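Long-range contacts in type ii site-specific deoxyribonuclease (PDB 6EKR), which probably cuts double-stranded DNA at a specific recognition sequence, as a type IIP restriction endonuclease with a PD-(D/E)xK nuclease fold: residues Y65-R70 with S114-A119; K196-E201 with I229-Q234; C266-R271 with I281-M286. The protein carries 2 engineered substitutions. One frame throughout, in Å; residues are numbered along the deposited sequence.

Contact 1 of 3, residues Y65-R70 with S114-A119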
ATOM      1  N   TYR A  65      -1.559 -26.592   1.873  1.00 61.33           N
ATOM      2  CA  TYR A  65      -2.743 -26.163   2.639  1.00 60.44           C
ATOM      3  C   TYR A  65      -3.396 -24.952   1.987  1.00 59.29           C
ATOM      4  O   TYR A  65      -2.715 -24.100   1.423  1.00 59.11           O
ATOM      5  CB  TYR A  65      -2.359 -25.772   4.073  1.00 61.07           C
ATOM      6  CG  TYR A  65      -2.157 -26.914   5.050  1.00 61.85           C
ATOM      7  CD1 TYR A  65      -3.104 -27.184   6.040  1.00 61.94           C
ATOM      8  CD2 TYR A  65      -1.001 -27.703   5.005  1.00 62.60           C
ATOM      9  CE1 TYR A  65      -2.918 -28.224   6.946  1.00 62.28           C
ATOM     10  CE2 TYR A  65      -0.805 -28.750   5.904  1.00 62.24           C
ATOM     11  CZ  TYR A  65      -1.766 -29.001   6.870  1.00 62.40           C
ATOM     12  OH  TYR A  65      -1.571 -30.029   7.767  1.00 63.08           O
ATOM     13  N   SER A  66      -4.718 -24.871   2.078  1.00 57.84           N
ATOM     14  CA  SER A  66      -5.429 -23.681   1.660  1.00 56.44           C
ATOM     15  C   SER A  66      -5.392 -22.691   2.812  1.00 55.72           C
ATOM     16  O   SER A  66      -5.080 -23.069   3.936  1.00 55.68           O
ATOM     17  CB  SER A  66      -6.874 -24.024   1.323  1.00 56.26           C
ATOM     18  OG  SER A  66      -7.578 -24.341   2.497  1.00 55.37           O
ATOM     19  N   ARG A  67      -5.701 -21.427   2.530  1.00 54.70           N
ATOM     20  CA  ARG A  67      -5.941 -20.431   3.576  1.00 53.57           C
ATOM     21  C   ARG A  67      -7.019 -20.950   4.535  1.00 52.95           C
ATOM     22  O   ARG A  67      -7.827 -21.800   4.151  1.00 52.64           O
ATOM     23  CB  ARG A  67      -6.375 -19.097   2.959  1.00 53.34           C
ATOM     24  CG  ARG A  67      -7.733 -19.134   2.297  1.00 52.59           C
ATOM     25  CD  ARG A  67      -7.964 -17.897   1.478  1.00 52.93           C
ATOM     26  NE  ARG A  67      -7.100 -17.864   0.301  1.00 52.92           N
ATOM     27  CZ  ARG A  67      -6.914 -16.799  -0.469  1.00 52.61           C
ATOM     28  NH1 ARG A  67      -7.526 -15.652  -0.204  1.00 52.61           N
ATOM     29  NH2 ARG A  67      -6.104 -16.884  -1.509  1.00 52.94           N
ATOM     30  N   PRO A  68      -7.038 -20.436   5.779  1.00 52.35           N
ATOM     31  CA  PRO A  68      -7.972 -20.946   6.781  1.00 51.86           C
ATOM     32  C   PRO A  68      -9.428 -20.621   6.444  1.00 51.32           C
ATOM     33  O   PRO A  68      -9.728 -19.537   5.936  1.00 51.22           O
ATOM     34  CB  PRO A  68      -7.529 -20.235   8.062  1.00 51.94           C
ATOM     35  CG  PRO A  68      -6.891 -18.977   7.594  1.00 52.12           C
ATOM     36  CD  PRO A  68      -6.203 -19.344   6.313  1.00 52.36           C
ATOM     37  N   VAL A  69     -10.311 -21.568   6.741  1.00 50.88           N
ATOM     38  CA  VAL A  69     -11.719 -21.502   6.365  1.00 50.54           C
ATOM     39  C   VAL A  69     -12.604 -21.729   7.588  1.00 50.50           C
ATOM     40  O   VAL A  69     -12.486 -22.747   8.274  1.00 50.26           O
ATOM     41  CB  VAL A  69     -12.041 -22.547   5.254  1.00 50.42           C
ATOM     42  CG1 VAL A  69     -13.491 -22.991   5.293  1.00 50.38           C
ATOM     43  CG2 VAL A  69     -11.709 -21.991   3.889  1.00 50.49           C
ATOM     44  N   ARG A  70     -13.482 -20.770   7.862  1.00 50.51           N
ATOM     45  CA  ARG A  70     -14.480 -20.945   8.903  1.00 50.75           C
ATOM     46  C   ARG A  70     -15.474 -22.017   8.486  1.00 50.93           C
ATOM     47  O   ARG A  70     -16.362 -21.772   7.669  1.00 50.70           O
ATOM     48  CB  ARG A  70     -15.194 -19.630   9.234  1.00 50.69           C
ATOM     49  CG  ARG A  70     -14.526 -18.843  10.341  1.00 50.34           C
ATOM     50  CD  ARG A  70     -15.323 -17.619  10.714  1.00 49.50           C
ATOM     51  NE  ARG A  70     -16.551 -17.968  11.418  1.00 49.59           N
ATOM     52  CZ  ARG A  70     -17.494 -17.100  11.769  1.00 49.21           C
ATOM     53  NH1 ARG A  70     -17.375 -15.807  11.482  1.00 48.37           N
ATOM     54  NH2 ARG A  70     -18.567 -17.534  12.408  1.00 48.82           N
ATOM     55  N   SER A 114     -18.906 -19.223  -1.987  1.00 40.91           N
ATOM     56  CA  SER A 114     -18.647 -19.009  -3.409  1.00 41.66           C
ATOM     57  C   SER A 114     -17.233 -18.474  -3.642  1.00 42.13           C
ATOM     58  O   SER A 114     -16.465 -19.065  -4.401  1.00 42.45           O
ATOM     59  CB  SER A 114     -19.673 -18.057  -4.024  1.00 41.71           C
ATOM     60  OG  SER A 114     -20.960 -18.640  -4.095  1.00 42.45           O
ATOM     61  N   VAL A 115     -16.902 -17.365  -2.975  1.00 42.51           N
ATOM     62  CA  VAL A 115     -15.597 -16.712  -3.086  1.00 42.34           C
ATOM     63  C   VAL A 115     -14.467 -17.570  -2.519  1.00 43.13           C
ATOM     64  O   VAL A 115     -13.399 -17.671  -3.124  1.00 43.39           O
ATOM     65  CB  VAL A 115     -15.602 -15.314  -2.423  1.00 42.00           C
ATOM     66  CG1 VAL A 115     -14.195 -14.816  -2.193  1.00 41.21           C
ATOM     67  CG2 VAL A 115     -16.359 -14.327  -3.281  1.00 41.17           C
HETATM   68  N   MSE A 116     -14.701 -18.196  -1.371  1.00 43.89           N
HETATM   69  CA  MSE A 116     -13.654 -18.962  -0.701  1.00 44.83           C
HETATM   70  C   MSE A 116     -13.403 -20.293  -1.367  1.00 44.47           C
HETATM   71  O   MSE A 116     -12.337 -20.870  -1.198  1.00 44.56           O
HETATM   72  CB  MSE A 116     -13.971 -19.166   0.778  1.00 45.56           C
HETATM   73  CG  MSE A 116     -13.801 -17.916   1.610  1.00 49.54           C
HETATM   74 SE   MSE A 116     -11.937 -17.316   1.659  1.00 62.50          SE
HETATM   75  CE  MSE A 116     -11.293 -18.576   3.006  1.00 57.69           C
ATOM     76  N   SER A 117     -14.378 -20.779  -2.123  1.00 44.44           N
ATOM     77  CA  SER A 117     -14.205 -22.014  -2.866  1.00 44.66           C
ATOM     78  C   SER A 117     -13.236 -21.771  -3.997  1.00 44.84           C
ATOM     79  O   SER A 117     -12.350 -22.590  -4.247  1.00 45.19           O
ATOM     80  CB  SER A 117     -15.530 -22.511  -3.430  1.00 44.82           C
ATOM     81  OG  SER A 117     -16.027 -21.610  -4.401  1.00 45.36           O
ATOM     82  N   VAL A 118     -13.392 -20.638  -4.680  1.00 44.72           N
ATOM     83  CA  VAL A 118     -12.466 -20.292  -5.743  1.00 44.56           C
ATOM     84  C   VAL A 118     -11.085 -19.994  -5.167  1.00 44.77           C
ATOM     85  O   VAL A 118     -10.082 -20.462  -5.692  1.00 45.06           O
ATOM     86  CB  VAL A 118     -12.968 -19.128  -6.582  1.00 44.39           C
ATOM     87  CG1 VAL A 118     -11.912 -18.712  -7.580  1.00 44.44           C
ATOM     88  CG2 VAL A 118     -14.230 -19.521  -7.309  1.00 44.25           C
ATOM     89  N   ALA A 119     -11.044 -19.246  -4.073  1.00 44.97           N
ATOM     90  CA  ALA A 119      -9.786 -18.858  -3.449  1.00 45.47           C
ATOM     91  C   ALA A 119      -8.940 -20.062  -3.025  1.00 45.93           C
ATOM     92  O   ALA A 119      -7.760 -20.139  -3.370  1.00 46.05           O
ATOM     93  CB  ALA A 119     -10.039 -17.908  -2.260  1.00 45.29           C
TER
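The irregular chain from Arg67 to Val69 runs alongside one turn of helix 101-125 in the opposite direction: the CA of Arg67 lies 8.2 Å from that of Ala119, and the CA of Val69 lies 7.8 Å from that of Met116. This spacing is filled mainly by side chains. Met116, present as selenomethionine, folds back at chi2 and chi3 (-65° and -80°), which carries its methyl CE into the bend of the loop. There CE meets CG2 of Val69 at 3.6 Å, touches the carbonyl O of Pro68 at 3.5 Å and packs against Arg67 CG at 3.7 Å. A long, flexible apolar chain suits this place because it can follow the uneven surface of a loop, while branched Val69 offers it a compact methyl. Arg67 has its CG wedged between backbone N and carbonyl carbon (chi1 68°). Its methylenes cover the Met116 tip, and its guanidinium reaches Ala119, whose CB sits 3.7 Å above the plane, over its centre. The small alanine lets the flat group lie close to the helix, and NE forms a salt bridge with Asp123, one turn further on. Helices 132-148 and 22-39 also pack on this turn, whereas Ser66 and Val69 bond through their backbones to strand 53-61, so the contact joins the small antiparallel sheet to the helical layer.

Contact 2 of 3, residues K196-E201 with I229-Q234. With SO4 (sulfate ion), chain D.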
ATOM      1  N   LYS A 196     -12.067  -6.468  -1.494  1.00 48.00           N
ATOM      2  CA  LYS A 196     -10.797  -7.072  -1.115  1.00 48.47           C
ATOM      3  C   LYS A 196     -11.094  -8.275  -0.235  1.00 48.79           C
ATOM      4  O   LYS A 196     -11.924  -8.184   0.660  1.00 48.44           O
ATOM      5  CB  LYS A 196      -9.949  -6.100  -0.301  1.00 48.55           C
ATOM      6  CG  LYS A 196      -9.516  -4.845  -1.018  1.00 49.92           C
ATOM      7  CD  LYS A 196      -8.878  -3.855  -0.047  1.00 52.63           C
ATOM      8  CE  LYS A 196      -9.080  -2.437  -0.537  1.00 53.77           C
ATOM      9  NZ  LYS A 196      -8.947  -2.405  -2.027  1.00 55.63           N
ATOM     10  N   ILE A 197     -10.404  -9.389  -0.477  1.00 49.47           N
ATOM     11  CA  ILE A 197     -10.557 -10.583   0.347  1.00 50.18           C
ATOM     12  C   ILE A 197     -10.099 -10.246   1.767  1.00 50.86           C
ATOM     13  O   ILE A 197     -10.851 -10.435   2.731  1.00 51.13           O
ATOM     14  CB  ILE A 197      -9.782 -11.820  -0.215  1.00 50.14           C
ATOM     15  CG1 ILE A 197     -10.071 -12.047  -1.705  1.00 50.11           C
ATOM     16  CG2 ILE A 197     -10.107 -13.093   0.582  1.00 49.67           C
ATOM     17  CD1 ILE A 197     -11.501 -12.366  -2.043  1.00 49.13           C
ATOM     18  N   THR A 198      -8.865  -9.757   1.885  1.00 51.40           N
ATOM     19  CA  THR A 198      -8.359  -9.165   3.124  1.00 52.04           C
ATOM     20  C   THR A 198      -7.694  -7.841   2.748  1.00 52.98           C
ATOM     21  O   THR A 198      -7.279  -7.660   1.596  1.00 53.06           O
ATOM     22  CB  THR A 198      -7.390 -10.089   3.884  1.00 51.59           C
ATOM     23  OG1 THR A 198      -6.327 -10.492   3.020  1.00 52.01           O
ATOM     24  CG2 THR A 198      -8.098 -11.326   4.381  1.00 51.42           C
ATOM     25  N   THR A 199      -7.618  -6.906   3.693  1.00 54.04           N
ATOM     26  CA  THR A 199      -7.239  -5.534   3.348  1.00 55.25           C
ATOM     27  C   THR A 199      -5.736  -5.284   3.380  1.00 56.07           C
ATOM     28  O   THR A 199      -5.176  -4.693   2.446  1.00 56.16           O
ATOM     29  CB  THR A 199      -7.971  -4.477   4.217  1.00 55.26           C
ATOM     30  OG1 THR A 199      -7.923  -4.856   5.596  1.00 55.61           O
ATOM     31  CG2 THR A 199      -9.431  -4.323   3.785  1.00 55.53           C
ATOM     32  N   ARG A 200      -5.094  -5.745   4.452  1.00 57.16           N
ATOM     33  CA  ARG A 200      -3.668  -5.498   4.708  1.00 58.12           C
ATOM     34  C   ARG A 200      -3.352  -3.997   4.745  1.00 58.41           C
ATOM     35  O   ARG A 200      -4.070  -3.225   5.394  1.00 58.46           O
ATOM     36  CB  ARG A 200      -2.793  -6.264   3.709  1.00 58.29           C
ATOM     37  CG  ARG A 200      -3.042  -7.769   3.725  1.00 59.62           C
ATOM     38  CD  ARG A 200      -2.569  -8.386   5.037  1.00 62.79           C
ATOM     39  NE  ARG A 200      -2.698  -9.842   5.031  1.00 65.28           N
ATOM     40  CZ  ARG A 200      -3.751 -10.511   5.499  1.00 65.90           C
ATOM     41  NH1 ARG A 200      -4.779  -9.858   6.029  1.00 66.04           N
ATOM     42  NH2 ARG A 200      -3.776 -11.837   5.448  1.00 66.25           N
ATOM     43  N   GLU A 201      -2.316  -3.581   4.024  1.00 58.82           N
ATOM     44  CA  GLU A 201      -1.920  -2.177   4.004  1.00 59.38           C
ATOM     45  C   GLU A 201      -2.765  -1.327   3.057  1.00 58.87           C
ATOM     46  O   GLU A 201      -2.708  -0.103   3.100  1.00 58.93           O
ATOM     47  CB  GLU A 201      -0.442  -2.043   3.642  1.00 59.80           C
ATOM     48  CG  GLU A 201      -0.103  -2.525   2.245  1.00 62.10           C
ATOM     49  CD  GLU A 201      -0.116  -4.030   2.134  1.00 64.85           C
ATOM     50  OE1 GLU A 201       0.457  -4.695   3.018  1.00 65.05           O
ATOM     51  OE2 GLU A 201      -0.691  -4.550   1.157  1.00 65.89           O
ATOM     52  N   ILE A 229     -13.808 -10.381   2.963  1.00 45.35           N
ATOM     53  CA  ILE A 229     -14.116 -11.736   3.382  1.00 45.36           C
ATOM     54  C   ILE A 229     -13.696 -11.935   4.833  1.00 45.83           C
ATOM     55  O   ILE A 229     -14.486 -12.383   5.661  1.00 45.89           O
ATOM     56  CB  ILE A 229     -13.453 -12.803   2.446  1.00 45.44           C
ATOM     57  CG1 ILE A 229     -13.995 -12.696   1.009  1.00 44.31           C
ATOM     58  CG2 ILE A 229     -13.600 -14.229   3.004  1.00 44.16           C
ATOM     59  CD1 ILE A 229     -15.491 -12.646   0.897  1.00 43.27           C
ATOM     60  N   SER A 230     -12.451 -11.591   5.138  1.00 46.31           N
ATOM     61  CA  SER A 230     -11.931 -11.731   6.487  1.00 46.71           C
ATOM     62  C   SER A 230     -10.798 -10.739   6.718  1.00 47.37           C
ATOM     63  O   SER A 230     -10.613  -9.796   5.949  1.00 47.16           O
ATOM     64  CB  SER A 230     -11.434 -13.163   6.722  1.00 46.66           C
ATOM     65  OG  SER A 230     -10.150 -13.380   6.140  1.00 46.34           O
ATOM     66  N   GLU A 231     -10.075 -10.951   7.814  1.00 48.18           N
ATOM     67  CA  GLU A 231      -8.793 -10.320   8.053  1.00 48.86           C
ATOM     68  C   GLU A 231      -7.873 -11.374   8.635  1.00 49.55           C
ATOM     69  O   GLU A 231      -6.930 -11.058   9.348  1.00 49.68           O
ATOM     70  CB  GLU A 231      -8.926  -9.136   9.012  1.00 48.88           C
ATOM     71  CG  GLU A 231      -9.640  -7.924   8.454  1.00 48.95           C
ATOM     72  CD  GLU A 231      -8.988  -7.356   7.208  1.00 50.28           C
ATOM     73  OE1 GLU A 231      -7.815  -7.690   6.913  1.00 50.11           O
ATOM     74  OE2 GLU A 231      -9.661  -6.562   6.515  1.00 51.30           O
ATOM     75  N   THR A 232      -8.162 -12.631   8.323  1.00 50.81           N
ATOM     76  CA  THR A 232      -7.371 -13.756   8.801  1.00 52.40           C
ATOM     77  C   THR A 232      -5.977 -13.771   8.200  1.00 53.67           C
ATOM     78  O   THR A 232      -5.762 -13.360   7.060  1.00 53.70           O
ATOM     79  CB  THR A 232      -8.031 -15.105   8.474  1.00 52.36           C
ATOM     80  OG1 THR A 232      -8.212 -15.228   7.058  1.00 52.77           O
ATOM     81  CG2 THR A 232      -9.374 -15.239   9.170  1.00 52.78           C
ATOM     82  N   GLN A 233      -5.027 -14.240   8.990  1.00 55.64           N
ATOM     83  CA  GLN A 233      -3.701 -14.514   8.489  1.00 57.70           C
ATOM     84  C   GLN A 233      -3.272 -15.879   8.977  1.00 59.20           C
ATOM     85  O   GLN A 233      -3.426 -16.212  10.157  1.00 59.30           O
ATOM     86  CB  GLN A 233      -2.702 -13.459   8.941  1.00 57.65           C
ATOM     87  CG  GLN A 233      -1.375 -13.533   8.187  1.00 58.06           C
ATOM     88  CD  GLN A 233      -0.312 -12.648   8.795  1.00 57.89           C
ATOM     89  OE1 GLN A 233       0.016 -12.772   9.988  1.00 57.55           O
ATOM     90  NE2 GLN A 233       0.244 -11.749   7.979  1.00 56.51           N
ATOM     91  N   GLN A 234      -2.741 -16.666   8.050  1.00 61.19           N
ATOM     92  CA  GLN A 234      -2.266 -17.994   8.358  1.00 63.06           C
ATOM     93  C   GLN A 234      -0.869 -17.923   8.943  1.00 64.32           C
ATOM     94  O   GLN A 234      -0.019 -17.165   8.466  1.00 64.50           O
ATOM     95  CB  GLN A 234      -2.252 -18.853   7.098  1.00 63.04           C
ATOM     96  CG  GLN A 234      -2.225 -20.336   7.384  1.00 63.78           C
ATOM     97  CD  GLN A 234      -2.949 -21.142   6.325  1.00 64.63           C
ATOM     98  OE1 GLN A 234      -2.547 -21.159   5.158  1.00 66.02           O
ATOM     99  NE2 GLN A 234      -4.020 -21.824   6.726  1.00 64.03           N
TER
HETATM  100  S   SO4 D 403      -0.830 -12.590   3.367  1.00113.95           S
HETATM  101  O1  SO4 D 403      -1.627 -13.523   4.158  1.00114.20           O
HETATM  102  O2  SO4 D 403      -1.600 -12.153   2.204  1.00113.50           O
HETATM  103  O3  SO4 D 403       0.398 -13.250   2.924  1.00113.88           O
HETATM  104  O4  SO4 D 403      -0.502 -11.436   4.200  1.00113.94           O
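Arg200 turns its NE/NH2 edge to a sulfate ion, while the second N-H of NH2 goes to a backbone carbonyl. NE gives a nearly straight bond to sulfate O4 (2.8 Å, 171°), and NH2 reaches sulfate O1 at 3.0 Å. NH2 also bonds Thr232 O at 3.0 Å, with that oxygen close to the guanidinium plane, so the group is pinned in its rotation. Thr198 OG1 lies over one face, near the rim. Glu231 approaches NH1 in a long salt bridge, OE1 to NH1 3.8 Å, with carboxylate and guanidinium planes 53° apart. A bend at chi2 of Glu231 (-58°) brings its carboxylate back to Thr199, whose OG1 donates to OE2 at 2.6 Å from the syn side but well out of the carboxylate plane; Tyr265 OH bonds the same oxygen. Threonine suits this spot because OG1 sits close to its own backbone N, which adds a weak bond to OE1. Nearby, Ile197 O accepts from both Ile229 N (3.0 Å) and Ser230 N (3.1 Å), while the Ile197 and Ile229 side chains lie side by side against helix 101-125. Ile171 of the second subunit packs on Arg200. The sulfate, probably from the crystallisation liquor, may mark a phosphate-binding place. Both segments follow neighbouring parallel strands, 190-194 and 222-227, joined through helix 204-217: a beta-alpha-beta crossover within the sheet of a PD-(D/E)xK nuclease.

Contact 3 of 3, residues C266-R271 with I281-M286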
ATOM      1  N   CYS A 266     -17.533 -11.303   5.811  1.00 46.98           N
ATOM      2  CA  CYS A 266     -18.135 -12.599   6.000  1.00 46.31           C
ATOM      3  C   CYS A 266     -17.712 -13.083   7.363  1.00 45.74           C
ATOM      4  O   CYS A 266     -18.520 -13.590   8.140  1.00 45.84           O
ATOM      5  CB  CYS A 266     -17.625 -13.572   4.949  1.00 46.34           C
ATOM      6  SG  CYS A 266     -18.510 -13.488   3.428  1.00 47.16           S
ATOM      7  N   ASP A 267     -16.426 -12.906   7.635  1.00 44.98           N
ATOM      8  CA  ASP A 267     -15.808 -13.346   8.858  1.00 44.41           C
ATOM      9  C   ASP A 267     -15.263 -12.096   9.523  1.00 44.06           C
ATOM     10  O   ASP A 267     -14.121 -11.719   9.306  1.00 43.91           O
ATOM     11  CB  ASP A 267     -14.705 -14.351   8.514  1.00 44.41           C
ATOM     12  CG  ASP A 267     -13.926 -14.833   9.724  1.00 44.58           C
ATOM     13  OD1 ASP A 267     -14.256 -14.476  10.877  1.00 45.10           O
ATOM     14  OD2 ASP A 267     -12.963 -15.594   9.505  1.00 44.97           O
ATOM     15  N   ILE A 268     -16.108 -11.445  10.319  1.00 44.15           N
ATOM     16  CA  ILE A 268     -15.736 -10.213  11.004  1.00 44.17           C
ATOM     17  C   ILE A 268     -14.709 -10.520  12.079  1.00 44.81           C
ATOM     18  O   ILE A 268     -14.962 -11.368  12.945  1.00 45.11           O
ATOM     19  CB  ILE A 268     -16.935  -9.514  11.656  1.00 43.69           C
ATOM     20  CG1 ILE A 268     -17.983  -9.146  10.610  1.00 43.48           C
ATOM     21  CG2 ILE A 268     -16.471  -8.252  12.346  1.00 43.32           C
ATOM     22  CD1 ILE A 268     -19.391  -9.004  11.158  1.00 43.13           C
ATOM     23  N   PRO A 269     -13.540  -9.843  12.027  1.00 45.15           N
ATOM     24  CA  PRO A 269     -12.581 -10.053  13.107  1.00 45.24           C
ATOM     25  C   PRO A 269     -13.169  -9.548  14.408  1.00 45.69           C
ATOM     26  O   PRO A 269     -13.771  -8.470  14.453  1.00 45.53           O
ATOM     27  CB  PRO A 269     -11.367  -9.214  12.696  1.00 45.16           C
ATOM     28  CG  PRO A 269     -11.860  -8.264  11.671  1.00 45.08           C
ATOM     29  CD  PRO A 269     -13.057  -8.876  11.017  1.00 44.94           C
ATOM     30  N   GLU A 270     -13.010 -10.357  15.445  1.00 46.43           N
ATOM     31  CA  GLU A 270     -13.513 -10.069  16.778  1.00 47.12           C
ATOM     32  C   GLU A 270     -13.139  -8.674  17.281  1.00 47.36           C
ATOM     33  O   GLU A 270     -13.971  -8.015  17.911  1.00 48.12           O
ATOM     34  CB  GLU A 270     -13.010 -11.141  17.728  1.00 47.36           C
ATOM     35  CG  GLU A 270     -13.239 -10.875  19.194  1.00 48.78           C
ATOM     36  CD  GLU A 270     -12.533 -11.906  20.041  1.00 50.55           C
ATOM     37  OE1 GLU A 270     -13.200 -12.880  20.466  1.00 50.66           O
ATOM     38  OE2 GLU A 270     -11.307 -11.753  20.246  1.00 51.19           O
ATOM     39  N   ARG A 271     -11.917  -8.217  16.989  1.00 47.21           N
ATOM     40  CA  ARG A 271     -11.481  -6.878  17.391  1.00 47.24           C
ATOM     41  C   ARG A 271     -12.353  -5.766  16.813  1.00 47.69           C
ATOM     42  O   ARG A 271     -12.609  -4.773  17.483  1.00 47.76           O
ATOM     43  CB  ARG A 271     -10.013  -6.638  17.021  1.00 47.09           C
ATOM     44  CG  ARG A 271      -9.442  -5.261  17.419  1.00 46.61           C
ATOM     45  CD  ARG A 271      -9.531  -5.001  18.922  1.00 46.76           C
ATOM     46  NE  ARG A 271      -9.194  -3.624  19.289  1.00 46.70           N
ATOM     47  CZ  ARG A 271     -10.059  -2.610  19.321  1.00 46.99           C
ATOM     48  NH1 ARG A 271     -11.330  -2.793  18.995  1.00 46.81           N
ATOM     49  NH2 ARG A 271      -9.652  -1.398  19.669  1.00 46.41           N
ATOM     50  N   ILE A 281     -18.055   3.915  12.837  1.00 49.09           N
ATOM     51  CA  ILE A 281     -18.323   3.259  11.542  1.00 48.60           C
ATOM     52  C   ILE A 281     -19.045   1.911  11.685  1.00 48.54           C
ATOM     53  O   ILE A 281     -18.615   1.046  12.450  1.00 48.63           O
ATOM     54  CB  ILE A 281     -17.045   3.116  10.644  1.00 48.41           C
ATOM     55  CG1 ILE A 281     -17.395   2.522   9.282  1.00 48.34           C
ATOM     56  CG2 ILE A 281     -15.969   2.278  11.312  1.00 48.02           C
ATOM     57  CD1 ILE A 281     -16.359   2.793   8.203  1.00 48.69           C
ATOM     58  N   PRO A 282     -20.162   1.739  10.961  1.00 48.48           N
ATOM     59  CA  PRO A 282     -20.814   0.434  10.904  1.00 48.59           C
ATOM     60  C   PRO A 282     -19.858  -0.685  10.460  1.00 48.63           C
ATOM     61  O   PRO A 282     -19.112  -0.534   9.489  1.00 48.46           O
ATOM     62  CB  PRO A 282     -21.923   0.647   9.859  1.00 48.66           C
ATOM     63  CG  PRO A 282     -22.201   2.113   9.902  1.00 48.07           C
ATOM     64  CD  PRO A 282     -20.890   2.757  10.176  1.00 48.35           C
ATOM     65  N   VAL A 283     -19.874  -1.786  11.201  1.00 48.87           N
ATOM     66  CA  VAL A 283     -19.068  -2.963  10.899  1.00 48.96           C
ATOM     67  C   VAL A 283     -20.061  -4.100  10.872  1.00 49.80           C
ATOM     68  O   VAL A 283     -20.377  -4.684  11.911  1.00 50.13           O
ATOM     69  CB  VAL A 283     -17.998  -3.244  11.989  1.00 48.61           C
ATOM     70  CG1 VAL A 283     -17.101  -4.407  11.588  1.00 47.49           C
ATOM     71  CG2 VAL A 283     -17.178  -2.005  12.281  1.00 47.81           C
ATOM     72  N   ARG A 284     -20.580  -4.394   9.688  1.00 50.53           N
ATOM     73  CA  ARG A 284     -21.668  -5.356   9.567  1.00 51.31           C
ATOM     74  C   ARG A 284     -21.240  -6.584   8.750  1.00 51.67           C
ATOM     75  O   ARG A 284     -20.061  -6.885   8.663  1.00 51.86           O
ATOM     76  CB  ARG A 284     -22.941  -4.683   9.009  1.00 51.56           C
ATOM     77  CG  ARG A 284     -23.371  -3.377   9.700  1.00 51.61           C
ATOM     78  CD  ARG A 284     -24.887  -3.230   9.648  1.00 54.63           C
ATOM     79  NE  ARG A 284     -25.370  -1.914  10.079  1.00 57.13           N
ATOM     80  CZ  ARG A 284     -25.628  -0.896   9.253  1.00 58.63           C
ATOM     81  NH1 ARG A 284     -25.447  -1.030   7.947  1.00 59.26           N
ATOM     82  NH2 ARG A 284     -26.062   0.266   9.726  1.00 58.47           N
ATOM     83  N   THR A 285     -22.198  -7.277   8.147  1.00 52.35           N
ATOM     84  CA  THR A 285     -21.975  -8.599   7.564  1.00 53.06           C
ATOM     85  C   THR A 285     -22.178  -8.530   6.051  1.00 53.47           C
ATOM     86  O   THR A 285     -22.737  -7.544   5.557  1.00 53.96           O
ATOM     87  CB  THR A 285     -22.942  -9.604   8.229  1.00 53.12           C
ATOM     88  OG1 THR A 285     -22.522  -9.830   9.576  1.00 53.36           O
ATOM     89  CG2 THR A 285     -22.932 -10.913   7.553  1.00 54.02           C
HETATM   90  N   MSE A 286     -21.717  -9.539   5.307  1.00 53.59           N
HETATM   91  CA  MSE A 286     -21.926  -9.544   3.850  1.00 53.87           C
HETATM   92  C   MSE A 286     -23.390  -9.761   3.482  1.00 53.49           C
HETATM   93  O   MSE A 286     -23.850  -9.276   2.449  1.00 53.47           O
HETATM   94  CB  MSE A 286     -21.019 -10.546   3.127  1.00 54.43           C
HETATM   95  CG  MSE A 286     -19.604 -10.035   2.834  1.00 56.54           C
HETATM   96 SE   MSE A 286     -19.534  -8.258   2.012  1.00 63.53          SE
HETATM   97  CE  MSE A 286     -20.470  -8.656   0.346  1.00 61.15           C
TER
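Ile268 sets its CG1 opposite the carbonyl carbon (chi1 -60°) and extends through chi2 of 156°, which sends CD1 across to the carbonyl O of Arg284 and the hydroxyl of Thr285 and leaves CG2 for Val283. These residues stand at the edge of the mixed sheet of the PD-(D/E)xK nuclease fold, where strand 283-285 is outermost in the chain and runs parallel to strand 262-265. The first segment is the loop that leaves strand 262-265; it turns back along its neighbour, and the contact rests on side chains of the loop. CD1 of Ile268 rests 3.3 Å from Arg284 O and 3.6 Å from Thr285 OG1, its side chain crossing that of Thr285 at about a right angle. Its other branch, CG2, packs on Val283 CG1 at 4.0 Å. Two beta-branched residues suit this meeting, since each presents a stiff methyl close to its own backbone. Arg284 shows the contrary direction: its side chain starts away from the loop and ends in a salt bridge with Asp292, while Pro282 CB covers one face of its guanidinium. Thr285 stands at the N-cap position of helix 286-298, though its side chain makes no capping bond. The loop and the start of this helix also share a partner, because Asn108 of helix 101-125 bonds Cys266 O and, weakly, Met286 N. Cysteine, small and apolar, fits closely beside the first helical turn: Cys266 SG lies 3.7 Å from CG of Met286, a selenomethionine.

In the fold
From the N terminus, the loop after strand 64-65 comes first, and contact 1 closes a largely helical excursion by bringing helix 101-125 back to it. The chain then enters the mixed sheet, where contact 2 spans the crossover through helix 204-217 and contact 3 spans the shorter connection containing helix 275-278. The three loops follow in series; none encloses or crosses another. In space they meet: Gln234 probably bonds Ser66 O, Val115 packs on Ile197, and Ile229 O probably accepts from Asp267 N, while a weak ion pair links Arg70 to Asp267. Together they tie the small antiparallel sheet, helix 101-125 and the parallel strand ends.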